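Local coordinates for peptidoglycan glycosyltransferase (Atopobium parvulum, PDB 4OVD), which belongs to the penicillin-binding protein family and joins a dimerisation domain to a penicillin-binding domain, at residues D224-Q234 against Q548-L557; A244-A252 against I260-L268. All blocks are in the same frame, centred on the assembly; numbering follows the deposited sequence.

Contact 1 of 2, residues D224-Q234 against Q548-L557; sequences DIELQKKAEEQ and QFAKDAATRL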
loop_
_atom_site.group_PDB
_atom_site.type_symbol
_atom_site.label_atom_id
_atom_site.label_comp_id
_atom_site.label_asym_id
_atom_site.label_seq_id
_atom_site.Cartn_x
_atom_site.Cartn_y
_atom_site.Cartn_z
ATOM N N ASP A 224 -12.461 5.111 -8.227
ATOM C CA ASP A 224 -12.905 5.477 -9.588
ATOM C C ASP A 224 -13.110 4.120 -10.207
ATOM O O ASP A 224 -12.187 3.351 -10.437
ATOM C CB ASP A 224 -11.896 6.295 -10.369
ATOM C CG ASP A 224 -12.410 6.653 -11.784
ATOM O OD1 ASP A 224 -12.786 5.697 -12.502
ATOM O OD2 ASP A 224 -12.400 7.859 -12.190
ATOM N N ILE A 225 -14.355 3.794 -10.439
ATOM C CA ILE A 225 -14.683 2.435 -10.863
ATOM C C ILE A 225 -14.048 2.007 -12.147
ATOM O O ILE A 225 -13.694 0.847 -12.288
ATOM C CB ILE A 225 -16.207 2.215 -10.890
ATOM C CG1 ILE A 225 -16.550 0.713 -10.883
ATOM C CG2 ILE A 225 -16.839 3.029 -12.007
ATOM C CD1 ILE A 225 -16.140 0.027 -9.613
ATOM N N GLU A 226 -13.899 2.921 -13.088
ATOM C CA GLU A 226 -13.227 2.553 -14.346
ATOM C C GLU A 226 -11.720 2.269 -14.111
ATOM O O GLU A 226 -11.120 1.390 -14.722
ATOM C CB GLU A 226 -13.418 3.654 -15.401
ATOM C CG GLU A 226 -13.520 3.081 -16.796
ATOM C CD GLU A 226 -14.747 2.190 -16.983
ATOM O OE1 GLU A 226 -15.813 2.435 -16.357
ATOM O OE2 GLU A 226 -14.657 1.234 -17.785
ATOM N N LEU A 227 -11.113 2.990 -13.173
ATOM C CA LEU A 227 -9.716 2.755 -12.841
ATOM C C LEU A 227 -9.585 1.455 -12.051
ATOM O O LEU A 227 -8.589 0.755 -12.106
ATOM C CB LEU A 227 -9.172 3.928 -12.046
ATOM C CG LEU A 227 -7.672 3.829 -11.916
ATOM C CD1 LEU A 227 -7.058 3.734 -13.314
ATOM C CD2 LEU A 227 -7.195 5.051 -11.147
ATOM N N GLN A 228 -10.629 1.097 -11.358
ATOM C CA GLN A 228 -10.618 -0.130 -10.590
ATOM C C GLN A 228 -10.608 -1.286 -11.542
ATOM O O GLN A 228 -9.917 -2.255 -11.341
ATOM C CB GLN A 228 -11.839 -0.173 -9.660
ATOM C CG GLN A 228 -11.936 -1.425 -8.849
ATOM C CD GLN A 228 -10.820 -1.557 -7.872
ATOM O OE1 GLN A 228 -10.232 -0.547 -7.425
ATOM N NE2 GLN A 228 -10.512 -2.801 -7.506
ATOM N N LYS A 229 -11.333 -1.161 -12.635
ATOM C CA LYS A 229 -11.393 -2.241 -13.617
ATOM C C LYS A 229 -10.056 -2.499 -14.286
ATOM O O LYS A 229 -9.672 -3.631 -14.559
ATOM C CB LYS A 229 -12.443 -1.854 -14.664
ATOM C CG LYS A 229 -12.658 -2.854 -15.772
ATOM C CD LYS A 229 -13.584 -2.225 -16.816
ATOM C CE LYS A 229 -13.894 -3.183 -17.944
ATOM N NZ LYS A 229 -14.639 -4.341 -17.372
ATOM N N LYS A 230 -9.381 -1.426 -14.641
ATOM C CA LYS A 230 -8.039 -1.513 -15.212
ATOM C C LYS A 230 -7.081 -2.097 -14.198
ATOM O O LYS A 230 -6.240 -2.911 -14.553
ATOM C CB LYS A 230 -7.522 -0.138 -15.585
ATOM C CG LYS A 230 -8.284 0.548 -16.706
ATOM C CD LYS A 230 -7.694 1.929 -16.963
ATOM C CE LYS A 230 -8.478 2.666 -18.014
ATOM N NZ LYS A 230 -8.399 1.856 -19.247
ATOM N N ALA A 231 -7.150 -1.643 -12.944
ATOM C CA ALA A 231 -6.264 -2.183 -11.921
ATOM C C ALA A 231 -6.401 -3.696 -11.855
ATOM O O ALA A 231 -5.404 -4.432 -11.817
ATOM C CB ALA A 231 -6.562 -1.582 -10.564
ATOM N N GLU A 232 -7.645 -4.169 -11.901
ATOM C CA GLU A 232 -7.891 -5.600 -11.813
ATOM C C GLU A 232 -7.401 -6.363 -12.996
ATOM O O GLU A 232 -6.795 -7.418 -12.866
ATOM C CB GLU A 232 -9.380 -5.852 -11.581
ATOM C CG GLU A 232 -9.819 -5.288 -10.229
ATOM C CD GLU A 232 -11.266 -5.585 -9.868
ATOM O OE1 GLU A 232 -11.944 -6.241 -10.703
ATOM O OE2 GLU A 232 -11.702 -5.187 -8.743
ATOM N N GLU A 233 -7.637 -5.837 -14.182
ATOM C CA GLU A 233 -7.220 -6.556 -15.348
ATOM C C GLU A 233 -5.723 -6.533 -15.525
ATOM O O GLU A 233 -5.115 -7.557 -15.890
ATOM C CB GLU A 233 -8.010 -6.089 -16.576
ATOM C CG GLU A 233 -7.784 -4.660 -17.055
ATOM C CD GLU A 233 -8.893 -4.162 -18.005
ATOM O OE1 GLU A 233 -10.017 -4.704 -17.963
ATOM O OE2 GLU A 233 -8.672 -3.189 -18.749
ATOM N N GLN A 234 -5.097 -5.393 -15.224
ATOM C CA GLN A 234 -3.643 -5.291 -15.304
ATOM C C GLN A 234 -2.938 -6.148 -14.259
ATOM O O GLN A 234 -1.970 -6.833 -14.561
ATOM C CB GLN A 234 -3.194 -3.830 -15.308
ATOM C CG GLN A 234 -3.623 -3.185 -16.627
ATOM C CD GLN A 234 -3.233 -1.750 -16.788
ATOM O OE1 GLN A 234 -2.099 -1.391 -16.545
ATOM N NE2 GLN A 234 -4.182 -0.917 -17.247
ATOM N N GLN A 548 2.553 1.282 -17.122
ATOM C CA GLN A 548 1.284 1.189 -17.817
ATOM C C GLN A 548 0.089 1.559 -16.927
ATOM O O GLN A 548 -0.762 2.361 -17.308
ATOM C CB GLN A 548 1.101 -0.205 -18.422
ATOM C CG GLN A 548 -0.291 -0.445 -19.034
ATOM C CD GLN A 548 -0.737 0.516 -20.167
ATOM O OE1 GLN A 548 -1.917 0.493 -20.577
ATOM N NE2 GLN A 548 0.179 1.325 -20.686
ATOM N N PHE A 549 0.026 1.051 -15.702
ATOM C CA PHE A 549 -1.100 1.381 -14.919
ATOM C C PHE A 549 -1.099 2.846 -14.388
ATOM O O PHE A 549 -2.132 3.527 -14.327
ATOM C CB PHE A 549 -1.269 0.369 -13.779
ATOM C CG PHE A 549 -2.388 0.703 -12.900
ATOM C CD1 PHE A 549 -3.682 0.471 -13.306
ATOM C CD2 PHE A 549 -2.159 1.265 -11.654
ATOM C CE1 PHE A 549 -4.749 0.814 -12.504
ATOM C CE2 PHE A 549 -3.208 1.625 -10.857
ATOM C CZ PHE A 549 -4.510 1.389 -11.275
ATOM N N ALA A 550 0.040 3.341 -14.005
ATOM C CA ALA A 550 0.083 4.707 -13.472
ATOM C C ALA A 550 -0.263 5.735 -14.563
ATOM O O ALA A 550 -0.875 6.754 -14.271
ATOM C CB ALA A 550 1.420 5.004 -12.852
ATOM N N LYS A 551 0.085 5.402 -15.800
ATOM C CA LYS A 551 -0.203 6.214 -16.999
ATOM C C LYS A 551 -1.706 6.280 -17.131
ATOM O O LYS A 551 -2.285 7.382 -17.163
ATOM C CB LYS A 551 0.456 5.534 -18.212
ATOM C CG LYS A 551 0.073 6.005 -19.589
ATOM C CD LYS A 551 0.364 7.464 -19.760
ATOM C CE LYS A 551 0.125 7.838 -21.221
ATOM N NZ LYS A 551 0.198 9.304 -21.407
ATOM N N ASP A 552 -2.345 5.101 -17.156
ATOM C CA ASP A 552 -3.810 5.022 -17.210
ATOM C C ASP A 552 -4.432 5.713 -16.023
ATOM O O ASP A 552 -5.468 6.303 -16.160
ATOM C CB ASP A 552 -4.302 3.580 -17.205
ATOM C CG ASP A 552 -3.896 2.830 -18.447
ATOM O OD1 ASP A 552 -3.311 3.457 -19.354
ATOM O OD2 ASP A 552 -4.136 1.611 -18.493
ATOM N N ALA A 553 -3.846 5.609 -14.836
ATOM C CA ALA A 553 -4.443 6.311 -13.715
ATOM C C ALA A 553 -4.345 7.819 -13.984
ATOM O O ALA A 553 -5.294 8.551 -13.734
ATOM C CB ALA A 553 -3.739 5.961 -12.408
ATOM N N ALA A 554 -3.191 8.292 -14.463
ATOM C CA ALA A 554 -3.015 9.718 -14.750
ATOM C C ALA A 554 -3.912 10.239 -15.878
ATOM O O ALA A 554 -4.378 11.374 -15.830
ATOM C CB ALA A 554 -1.566 10.003 -15.074
ATOM N N THR A 555 -4.194 9.436 -16.893
ATOM C CA THR A 555 -5.027 9.974 -17.959
ATOM C C THR A 555 -6.451 10.104 -17.353
ATOM O O THR A 555 -7.049 11.178 -17.324
ATOM C CB THR A 555 -5.047 9.100 -19.235
ATOM O OG1 THR A 555 -5.925 7.983 -19.062
ATOM C CG2 THR A 555 -3.660 8.619 -19.616
ATOM N N ARG A 556 -6.966 8.998 -16.838
ATOM C CA ARG A 556 -8.259 8.961 -16.208
ATOM C C ARG A 556 -8.467 10.109 -15.224
ATOM O O ARG A 556 -9.573 10.574 -15.066
ATOM C CB ARG A 556 -8.421 7.630 -15.464
ATOM C CG ARG A 556 -9.802 7.349 -14.894
ATOM C CD ARG A 556 -10.836 7.047 -15.981
ATOM N NE ARG A 556 -12.131 6.720 -15.375
ATOM C CZ ARG A 556 -13.209 7.505 -15.353
ATOM N NH1 ARG A 556 -13.232 8.674 -15.968
ATOM N NH2 ARG A 556 -14.306 7.088 -14.739
ATOM N N LEU A 557 -7.422 10.558 -14.543
ATOM C CA LEU A 557 -7.598 11.636 -13.586
ATOM C C LEU A 557 -7.194 12.990 -14.176
ATOM O O LEU A 557 -6.997 13.128 -15.400
ATOM C CB LEU A 557 -6.827 11.320 -12.311
ATOM C CG LEU A 557 -7.152 9.988 -11.628
ATOM C CD1 LEU A 557 -6.196 9.758 -10.476
ATOM C CD2 LEU A 557 -8.589 9.919 -11.147
#

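Contact 2 of 2, residues A244-A252 against I260-L268; sequences AKQGGSIMA and IYAAASYPL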
loop_
_atom_site.group_PDB
_atom_site.type_symbol
_atom_site.label_atom_id
_atom_site.label_comp_id
_atom_site.label_asym_id
_atom_site.label_seq_id
_atom_site.Cartn_x
_atom_site.Cartn_y
_atom_site.Cartn_z
ATOM N N ALA A 244 3.628 -14.963 -11.014
ATOM C CA ALA A 244 3.637 -14.643 -9.602
ATOM C C ALA A 244 2.782 -15.753 -9.067
ATOM O O ALA A 244 1.589 -15.731 -9.277
ATOM C CB ALA A 244 2.990 -13.298 -9.337
ATOM N N LYS A 245 3.402 -16.738 -8.432
ATOM C CA LYS A 245 2.659 -17.904 -7.934
ATOM C C LYS A 245 1.727 -17.599 -6.772
ATOM O O LYS A 245 0.760 -18.295 -6.546
ATOM C CB LYS A 245 3.624 -19.024 -7.587
ATOM C CG LYS A 245 4.364 -19.564 -8.784
ATOM C CD LYS A 245 3.410 -19.910 -9.923
ATOM C CE LYS A 245 4.130 -20.724 -10.981
ATOM N NZ LYS A 245 5.383 -20.058 -11.427
ATOM N N GLN A 246 1.962 -16.522 -6.044
ATOM C CA GLN A 246 1.045 -16.196 -5.009
ATOM C C GLN A 246 0.386 -14.875 -5.249
ATOM O O GLN A 246 0.195 -14.125 -4.309
ATOM C CB GLN A 246 1.729 -16.232 -3.670
ATOM C CG GLN A 246 2.509 -17.534 -3.512
ATOM C CD GLN A 246 2.793 -17.890 -2.069
ATOM O OE1 GLN A 246 2.027 -17.520 -1.177
ATOM N NE2 GLN A 246 3.866 -18.654 -1.836
ATOM N N GLY A 247 0.098 -14.564 -6.519
ATOM C CA GLY A 247 -0.649 -13.330 -6.857
ATOM C C GLY A 247 0.078 -11.995 -6.659
ATOM O O GLY A 247 1.241 -11.873 -6.953
ATOM N N GLY A 248 -0.626 -10.980 -6.195
ATOM C CA GLY A 248 -0.026 -9.656 -5.970
ATOM C C GLY A 248 -1.080 -8.641 -5.668
ATOM O O GLY A 248 -2.223 -8.987 -5.407
ATOM N N SER A 249 -0.699 -7.376 -5.712
ATOM C CA SER A 249 -1.584 -6.286 -5.348
ATOM C C SER A 249 -1.266 -5.078 -6.150
ATOM O O SER A 249 -0.140 -4.940 -6.614
ATOM C CB SER A 249 -1.344 -5.854 -3.903
ATOM O OG SER A 249 -1.736 -6.911 -3.016
ATOM N N ILE A 250 -2.221 -4.166 -6.209
ATOM C CA ILE A 250 -2.012 -2.924 -6.913
ATOM C C ILE A 250 -2.862 -1.845 -6.270
ATOM O O ILE A 250 -3.963 -2.113 -5.830
ATOM C CB ILE A 250 -2.284 -3.161 -8.437
ATOM C CG1 ILE A 250 -1.987 -1.926 -9.250
ATOM C CG2 ILE A 250 -3.736 -3.465 -8.633
ATOM C CD1 ILE A 250 -1.961 -2.232 -10.734
HETATM N N MSE A 251 -2.383 -0.622 -6.198
HETATM C CA MSE A 251 -3.164 0.457 -5.595
HETATM C C MSE A 251 -2.776 1.791 -6.175
HETATM O O MSE A 251 -1.604 2.012 -6.476
HETATM C CB MSE A 251 -2.918 0.496 -4.064
HETATM C CG MSE A 251 -3.305 1.869 -3.454
HETATM SE SE MSE A 251 -3.444 1.919 -1.475
HETATM C CE MSE A 251 -4.628 0.423 -1.032
ATOM N N ALA A 252 -3.743 2.670 -6.377
ATOM C CA ALA A 252 -3.468 4.009 -6.843
ATOM C C ALA A 252 -4.131 4.880 -5.782
ATOM O O ALA A 252 -5.276 4.634 -5.480
ATOM C CB ALA A 252 -4.088 4.248 -8.184
ATOM N N ILE A 260 -8.147 6.571 -1.845
ATOM C CA ILE A 260 -7.734 5.457 -2.715
ATOM C C ILE A 260 -8.569 5.395 -3.977
ATOM O O ILE A 260 -9.831 5.212 -3.949
ATOM C CB ILE A 260 -7.789 4.157 -1.953
ATOM C CG1 ILE A 260 -6.767 4.199 -0.794
ATOM C CG2 ILE A 260 -7.451 2.961 -2.871
ATOM C CD1 ILE A 260 -7.060 3.174 0.305
ATOM N N TYR A 261 -7.897 5.581 -5.105
ATOM C CA TYR A 261 -8.590 5.585 -6.346
ATOM C C TYR A 261 -8.897 4.210 -6.842
ATOM O O TYR A 261 -9.899 4.020 -7.529
ATOM C CB TYR A 261 -7.795 6.274 -7.421
ATOM C CG TYR A 261 -7.395 7.673 -7.134
ATOM C CD1 TYR A 261 -8.349 8.689 -7.048
ATOM C CD2 TYR A 261 -6.061 8.010 -7.103
ATOM C CE1 TYR A 261 -7.972 9.995 -6.815
ATOM C CE2 TYR A 261 -5.658 9.320 -6.898
ATOM C CZ TYR A 261 -6.608 10.310 -6.786
ATOM O OH TYR A 261 -6.160 11.572 -6.588
ATOM N N ALA A 262 -8.013 3.280 -6.550
ATOM C CA ALA A 262 -8.167 1.868 -6.946
ATOM C C ALA A 262 -7.277 0.972 -6.120
ATOM O O ALA A 262 -6.243 1.391 -5.653
ATOM C CB ALA A 262 -7.832 1.688 -8.399
ATOM N N ALA A 263 -7.696 -0.268 -5.911
ATOM C CA ALA A 263 -6.898 -1.201 -5.159
ATOM C C ALA A 263 -7.381 -2.606 -5.369
ATOM O O ALA A 263 -8.609 -2.878 -5.385
ATOM C CB ALA A 263 -6.940 -0.833 -3.671
ATOM N N ALA A 264 -6.443 -3.526 -5.517
ATOM C CA ALA A 264 -6.816 -4.918 -5.701
ATOM C C ALA A 264 -5.705 -5.883 -5.354
ATOM O O ALA A 264 -4.548 -5.518 -5.354
ATOM C CB ALA A 264 -7.269 -5.139 -7.141
ATOM N N SER A 265 -6.100 -7.099 -5.001
ATOM C CA SER A 265 -5.214 -8.198 -4.723
ATOM C C SER A 265 -5.694 -9.397 -5.548
ATOM O O SER A 265 -6.853 -9.569 -5.776
ATOM C CB SER A 265 -5.272 -8.565 -3.217
ATOM O OG SER A 265 -4.615 -7.579 -2.499
ATOM N N TYR A 266 -4.772 -10.230 -5.946
ATOM C CA TYR A 266 -5.029 -11.402 -6.721
ATOM C C TYR A 266 -4.691 -12.524 -5.774
ATOM O O TYR A 266 -3.616 -12.482 -5.155
ATOM C CB TYR A 266 -4.131 -11.467 -7.973
ATOM C CG TYR A 266 -4.406 -12.651 -8.855
ATOM C CD1 TYR A 266 -3.916 -13.899 -8.532
ATOM C CD2 TYR A 266 -5.154 -12.533 -10.024
ATOM C CE1 TYR A 266 -4.195 -15.005 -9.321
ATOM C CE2 TYR A 266 -5.431 -13.641 -10.818
ATOM C CZ TYR A 266 -4.958 -14.865 -10.450
ATOM O OH TYR A 266 -5.185 -15.967 -11.225
ATOM N N PRO A 267 -5.551 -13.571 -5.705
ATOM C CA PRO A 267 -6.790 -13.774 -6.474
ATOM C C PRO A 267 -7.934 -12.856 -6.154
ATOM O O PRO A 267 -8.113 -12.426 -4.994
ATOM C CB PRO A 267 -7.210 -15.241 -6.162
ATOM C CG PRO A 267 -6.253 -15.762 -5.158
ATOM C CD PRO A 267 -5.074 -14.808 -5.064
ATOM N N LEU A 268 -8.757 -12.624 -7.181
ATOM C CA LEU A 268 -9.908 -11.775 -7.093
ATOM C C LEU A 268 -11.100 -12.682 -6.972
ATOM O O LEU A 268 -11.035 -13.839 -7.381
ATOM C CB LEU A 268 -10.067 -10.960 -8.360
ATOM C CG LEU A 268 -9.131 -9.780 -8.582
ATOM C CD1 LEU A 268 -9.084 -9.351 -10.052
ATOM C CD2 LEU A 268 -9.608 -8.644 -7.696
#

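Contact 1 of 2, residues D224-Q234 against Q548-L557
Phe549 slots as a knob into a hole formed by Leu227, Lys230, Ala231 and Gln234, its CE1 3.4 Å from Ala231 CA. With CG anti to the backbone N (chi1 177°), the ring swings across to the facing helix, and small Ala231 lets it approach the backbone. Leu227 widens this tight apolar patch: its CD1 lies 3.8 Å from Phe549 CE1, and its CD2 meets Ala553 CB at 3.8 Å, where a second alanine leaves room for the branch. At the N-terminal end of helix 225-242, buried Asp224, the N-cap, uses OD1 for Leu227 N (3.3 Å), weakly for Glu226 N, and for a salt bridge with Arg556 NH2 (3.0 Å). The two planes stand 87° apart, OD2 over one guanidinium face, offset toward its rim. The solvent side is polar. Extended Gln234 donates from NE2 to Asp552 OD2 (2.8 Å) nearly along its C-O axis, the planes 83° apart. Looser are Lys230, whose NZ stops 4.3 Å from Asp552 OD2 but may help stabilise the ionised carboxylate, and exposed Glu226, whose CB touches Arg556 NE while its end leads away. The antiparallel helices lie side by side on the five-stranded sheet, as in the penicillin-binding domain fold.

Contact 2 of 2, residues A244-A252 against I260-L268
Strands 248-252 and 262-266 run antiparallel at 174°, Gly248, Ile250 and Ala252 forming hydrogen-bonded pairs with Tyr266, Ala264 and Ala262, and Ser249 and Met251 non-hydrogen-bonded pairs with Ser265 and Ala263. The ladder is regular in its middle, where Ile250 N donates to Ala264 O (2.8 Å) and Ala264 N returns a bond to Ile250 O (2.9 Å). Near the corner at Tyr261, Ala252 O accepts from both Tyr261 N (2.8 Å) and Ala262 N (3.2 Å), a classic beta bulge. The strands form a beta hairpin at one edge of the five-stranded sheet of the penicillin-binding domain, strand 248-253 pairing on its other side with strand 525-532. On the face of Ser249 and Met251, the hydroxyls of Ser249 and Ser265 share a hydrogen bond, OG to OG 3.0 Å; Ser265 OG is also hydrogen-bonded to the backbone N of Lys285, so a short hydroxyl side chain suits this buried place. Met251, a selenomethionine, stands out from the sheet and bends at chi3 (-52°), bringing CE back over Ala263 CB (3.7 Å) and beside Ile260 CD1. On the other face Ile250 CG2 only grazes the small Ala264 CB, and the end of Ile250 leads away from this strand. At the far end Gly247 has a positive phi (70°), which favours glycine, and without a side chain its CA meets Tyr266 O at 3.5 Å in a CA-H...O contact.

Contact 1 and contact 2 have centres about 12 Å apart and meet as neighbouring layers, the helix pair lying on the sheet face that carries Ile250, Ala252, Ala262 and Ala264. Helix 225-242 is followed, after a short turn, by strand 248-253, and polar bonds join it to strand 260-266: Gln228 NE2 lies 2.9 Å from Ala263 O, and Asp224 N is 2.9 Å from Tyr261 O, both probable hydrogen bonds. The second helix adds apolar packing, with Phe549 CD2 3.6 Å from Ile250 CD1. The ring that fills the hole of contact 1 therefore also rests on contact 2. Helix 285-288 lies against Ser249 and Met251, on the sheet's other face.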